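Local structure of GCN5-related N-acetyltransferase (Anabaena variabilis, 2OZG) at residues A134-V139 with Q283-L288. The protein binds coenzyme A and probably transfers acetyl groups to amines, perhaps those of aminoglycosides, as a member of the GCN5-related N-acetyltransferase family. Numbering follows the deposited sequence.
Sequences AGSSCV and QDRWML
Ala134 and Gly135 both lie opposite Trp286, a classic beta bulge where strand 279-290, flanked by strands 115-118 and 132-143, pairs antiparallel with the latter: Ala134 N and Gly135 N both donate to Trp286 O, the first at 2.9 Å and the second weakly. Trp286 places CG between its backbone N and carbonyl carbon (chi1 38°), which folds the indole across the neighbouring strand. Gly135 CA then sits over the six-membered ring of Trp286, 3.4 Å from its centroid and 9° off the normal, a CH-pi contact. Glycine suits this place because a CB would run into the ring. At the indole edge, Trp286 NE1 gives a weak hydrogen bond to Ser136 O, 2.9 Å away, helping to hold the ring's orientation, while the Tyr119 ring meets the indole, their planes at about 65°. A leucine in place of Trp286 would probably leave Ser136 O without this donor and Gly135 CA without its aromatic cover. Beyond the bulge, Ala134 is small enough to bring its CB within 3.5 Å of Leu288 CB, a tight fit. Toward Gln283 the pairing is regular, with Ser137 and Asp284 exchanging two backbone bonds. The extended Arg285 bonds Gln133 OE1 through NH1 and the backbone O of Asp267 of the second subunit through NH2. One water, hydrogen-bonded to Arg285 NE (3.0 Å, in the guanidinium plane) and to the small, polar Ser136 OG (2.7 Å), bridges this non-hydrogen-bonded pair.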
ATOM      1  N   ALA A 134     -15.463  -9.595 -28.580  1.00 31.62           N
ATOM      2  CA  ALA A 134     -15.062 -10.403 -29.683  1.00 32.78           C
ATOM      3  C   ALA A 134     -13.580 -10.763 -29.727  1.00 34.39           C
ATOM      4  O   ALA A 134     -13.194 -11.616 -30.518  1.00 33.82           O
ATOM      5  CB  ALA A 134     -15.450  -9.697 -30.970  1.00 35.84           C
ATOM      6  N   GLY A 135     -12.749 -10.139 -28.891  1.00 32.61           N
ATOM      7  CA  GLY A 135     -11.346 -10.493 -28.877  1.00 34.13           C
ATOM      8  C   GLY A 135     -10.692  -9.978 -27.627  1.00 33.76           C
ATOM      9  O   GLY A 135     -11.262  -9.142 -26.905  1.00 33.91           O
ATOM     10  N   SER A 136      -9.469 -10.409 -27.429  1.00 32.79           N
ATOM     11  CA  SER A 136      -8.727 -10.034 -26.232  1.00 36.47           C
ATOM     12  C   SER A 136      -7.473  -9.213 -26.454  1.00 39.87           C
ATOM     13  O   SER A 136      -6.912  -9.196 -27.546  1.00 36.45           O
ATOM     14  CB  SER A 136      -8.341 -11.316 -25.488  1.00 39.15           C
ATOM     15  OG  SER A 136      -9.512 -12.067 -25.168  1.00 41.08           O
ATOM     16  N   SER A 137      -7.088  -8.472 -25.400  1.00 39.57           N
ATOM     17  CA  SER A 137      -5.793  -7.801 -25.330  1.00 37.05           C
ATOM     18  C   SER A 137      -5.427  -8.024 -23.875  1.00 36.12           C
ATOM     19  O   SER A 137      -6.294  -8.020 -23.003  1.00 36.08           O
ATOM     20  CB  SER A 137      -5.834  -6.307 -25.651  1.00 39.67           C
ATOM     21  OG  SER A 137      -6.748  -5.647 -24.773  1.00 47.05           O
ATOM     22  N   CYS A 138      -4.145  -8.227 -23.632  1.00 35.36           N
ATOM     23  CA  CYS A 138      -3.650  -8.624 -22.314  1.00 36.89           C
ATOM     24  C   CYS A 138      -2.242  -8.089 -22.146  1.00 36.56           C
ATOM     25  O   CYS A 138      -1.396  -8.284 -23.036  1.00 37.46           O
ATOM     26  CB  CYS A 138      -3.601 -10.154 -22.253  1.00 34.25           C
ATOM     27  SG  CYS A 138      -3.273 -10.780 -20.722  1.00 47.54           S
ATOM     28  N   VAL A 139      -2.012  -7.439 -21.017  1.00 36.98           N
ATOM     29  CA  VAL A 139      -0.706  -6.943 -20.637  1.00 36.84           C
ATOM     30  C   VAL A 139      -0.158  -7.858 -19.561  1.00 34.14           C
ATOM     31  O   VAL A 139      -0.760  -8.048 -18.518  1.00 33.93           O
ATOM     32  CB  VAL A 139      -0.754  -5.482 -20.112  1.00 34.95           C
ATOM     33  CG1 VAL A 139       0.639  -5.065 -19.715  1.00 37.63           C
ATOM     34  CG2 VAL A 139      -1.237  -4.576 -21.218  1.00 42.36           C
ATOM     35  N   GLN A 283      -6.170  -6.780 -18.600  1.00 34.75           N
ATOM     36  CA  GLN A 283      -6.724  -7.307 -19.832  1.00 36.93           C
ATOM     37  C   GLN A 283      -7.951  -6.517 -20.225  1.00 42.58           C
ATOM     38  O   GLN A 283      -8.563  -5.798 -19.410  1.00 41.66           O
ATOM     39  CB  GLN A 283      -7.105  -8.755 -19.658  1.00 42.49           C
ATOM     40  CG  GLN A 283      -8.235  -8.927 -18.683  1.00 53.49           C
ATOM     41  CD  GLN A 283      -8.663 -10.339 -18.588  1.00 60.19           C
ATOM     42  OE1 GLN A 283      -9.199 -10.903 -19.556  1.00 55.54           O
ATOM     43  NE2 GLN A 283      -8.467 -10.936 -17.412  1.00 65.44           N
ATOM     44  N   ASP A 284      -8.284  -6.609 -21.506  1.00 39.56           N
ATOM     45  CA  ASP A 284      -9.423  -5.920 -22.063  1.00 42.38           C
ATOM     46  C   ASP A 284     -10.010  -6.762 -23.180  1.00 39.43           C
ATOM     47  O   ASP A 284      -9.289  -7.505 -23.857  1.00 42.39           O
ATOM     48  CB  ASP A 284      -8.976  -4.585 -22.662  1.00 46.66           C
ATOM     49  CG  ASP A 284      -8.632  -3.562 -21.616  1.00 53.52           C
ATOM     50  OD1 ASP A 284      -9.557  -2.876 -21.142  1.00 65.48           O
ATOM     51  OD2 ASP A 284      -7.435  -3.415 -21.276  1.00 68.15           O
ATOM     52  N   ARG A 285     -11.326  -6.719 -23.320  1.00 33.30           N
ATOM     53  CA  ARG A 285     -11.936  -7.269 -24.496  1.00 33.02           C
ATOM     54  C   ARG A 285     -12.375  -6.142 -25.395  1.00 33.18           C
ATOM     55  O   ARG A 285     -13.085  -5.264 -25.003  1.00 33.53           O
ATOM     56  CB  ARG A 285     -13.095  -8.190 -24.185  1.00 32.39           C
ATOM     57  CG  ARG A 285     -12.651  -9.432 -23.461  1.00 32.74           C
ATOM     58  CD  ARG A 285     -13.834 -10.290 -23.030  1.00 36.70           C
ATOM     59  NE  ARG A 285     -13.335 -11.413 -22.272  1.00 33.96           N
ATOM     60  CZ  ARG A 285     -14.081 -12.212 -21.527  1.00 35.13           C
ATOM     61  NH1 ARG A 285     -15.399 -12.053 -21.483  1.00 29.57           N
ATOM     62  NH2 ARG A 285     -13.494 -13.163 -20.804  1.00 34.59           N
ATOM     63  N   TRP A 286     -11.916  -6.209 -26.637  1.00 32.49           N
ATOM     64  CA  TRP A 286     -12.410  -5.355 -27.651  1.00 33.64           C
ATOM     65  C   TRP A 286     -13.675  -5.935 -28.266  1.00 33.05           C
ATOM     66  O   TRP A 286     -13.970  -7.148 -28.153  1.00 31.27           O
ATOM     67  CB  TRP A 286     -11.343  -5.041 -28.702  1.00 30.99           C
ATOM     68  CG  TRP A 286     -10.428  -6.131 -29.071  1.00 31.69           C
ATOM     69  CD1 TRP A 286      -9.217  -6.415 -28.486  1.00 33.01           C
ATOM     70  CD2 TRP A 286     -10.573  -7.053 -30.145  1.00 30.09           C
ATOM     71  NE1 TRP A 286      -8.629  -7.485 -29.125  1.00 30.96           N
ATOM     72  CE2 TRP A 286      -9.402  -7.846 -30.183  1.00 28.38           C
ATOM     73  CE3 TRP A 286     -11.583  -7.294 -31.096  1.00 36.15           C
ATOM     74  CZ2 TRP A 286      -9.209  -8.854 -31.130  1.00 38.58           C
ATOM     75  CZ3 TRP A 286     -11.381  -8.267 -32.035  1.00 35.38           C
ATOM     76  CH2 TRP A 286     -10.194  -9.046 -32.043  1.00 36.74           C
HETATM   77  N   MSE A 287     -14.400  -5.068 -28.964  1.00 30.63           N
HETATM   78  CA  MSE A 287     -15.653  -5.438 -29.510  1.00 30.03           C
HETATM   79  C   MSE A 287     -15.664  -5.339 -30.976  1.00 31.83           C
HETATM   80  O   MSE A 287     -14.934  -4.536 -31.565  1.00 34.08           O
HETATM   81  CB  MSE A 287     -16.691  -4.514 -28.942  1.00 30.50           C
HETATM   82  CG  MSE A 287     -16.960  -4.672 -27.460  1.00 33.37           C
HETATM   83 SE   MSE A 287     -18.469  -3.543 -26.853  0.75 34.66          SE
HETATM   84  CE  MSE A 287     -19.471  -4.868 -25.756  1.00 44.90           C
ATOM     85  N   LEU A 288     -16.559  -6.099 -31.583  1.00 33.20           N
ATOM     86  CA  LEU A 288     -16.710  -6.139 -33.052  1.00 30.24           C
ATOM     87  C   LEU A 288     -18.176  -6.004 -33.458  1.00 29.74           C
ATOM     88  O   LEU A 288     -19.065  -6.527 -32.793  1.00 32.69           O
ATOM     89  CB  LEU A 288     -16.170  -7.492 -33.574  1.00 33.86           C
ATOM     90  CG  LEU A 288     -16.124  -7.663 -35.115  1.00 33.70           C
ATOM     91  CD1 LEU A 288     -14.836  -8.251 -35.664  1.00 36.41           C
ATOM     92  CD2 LEU A 288     -17.355  -8.463 -35.613  1.00 34.74           C
TER
HETATM   93  O   HOH W   1     -10.427 -11.932 -22.667  1.00 31.86           O
HETATM   94  O   HOH W   2      -4.816  -4.772 -22.685  1.00 48.21           O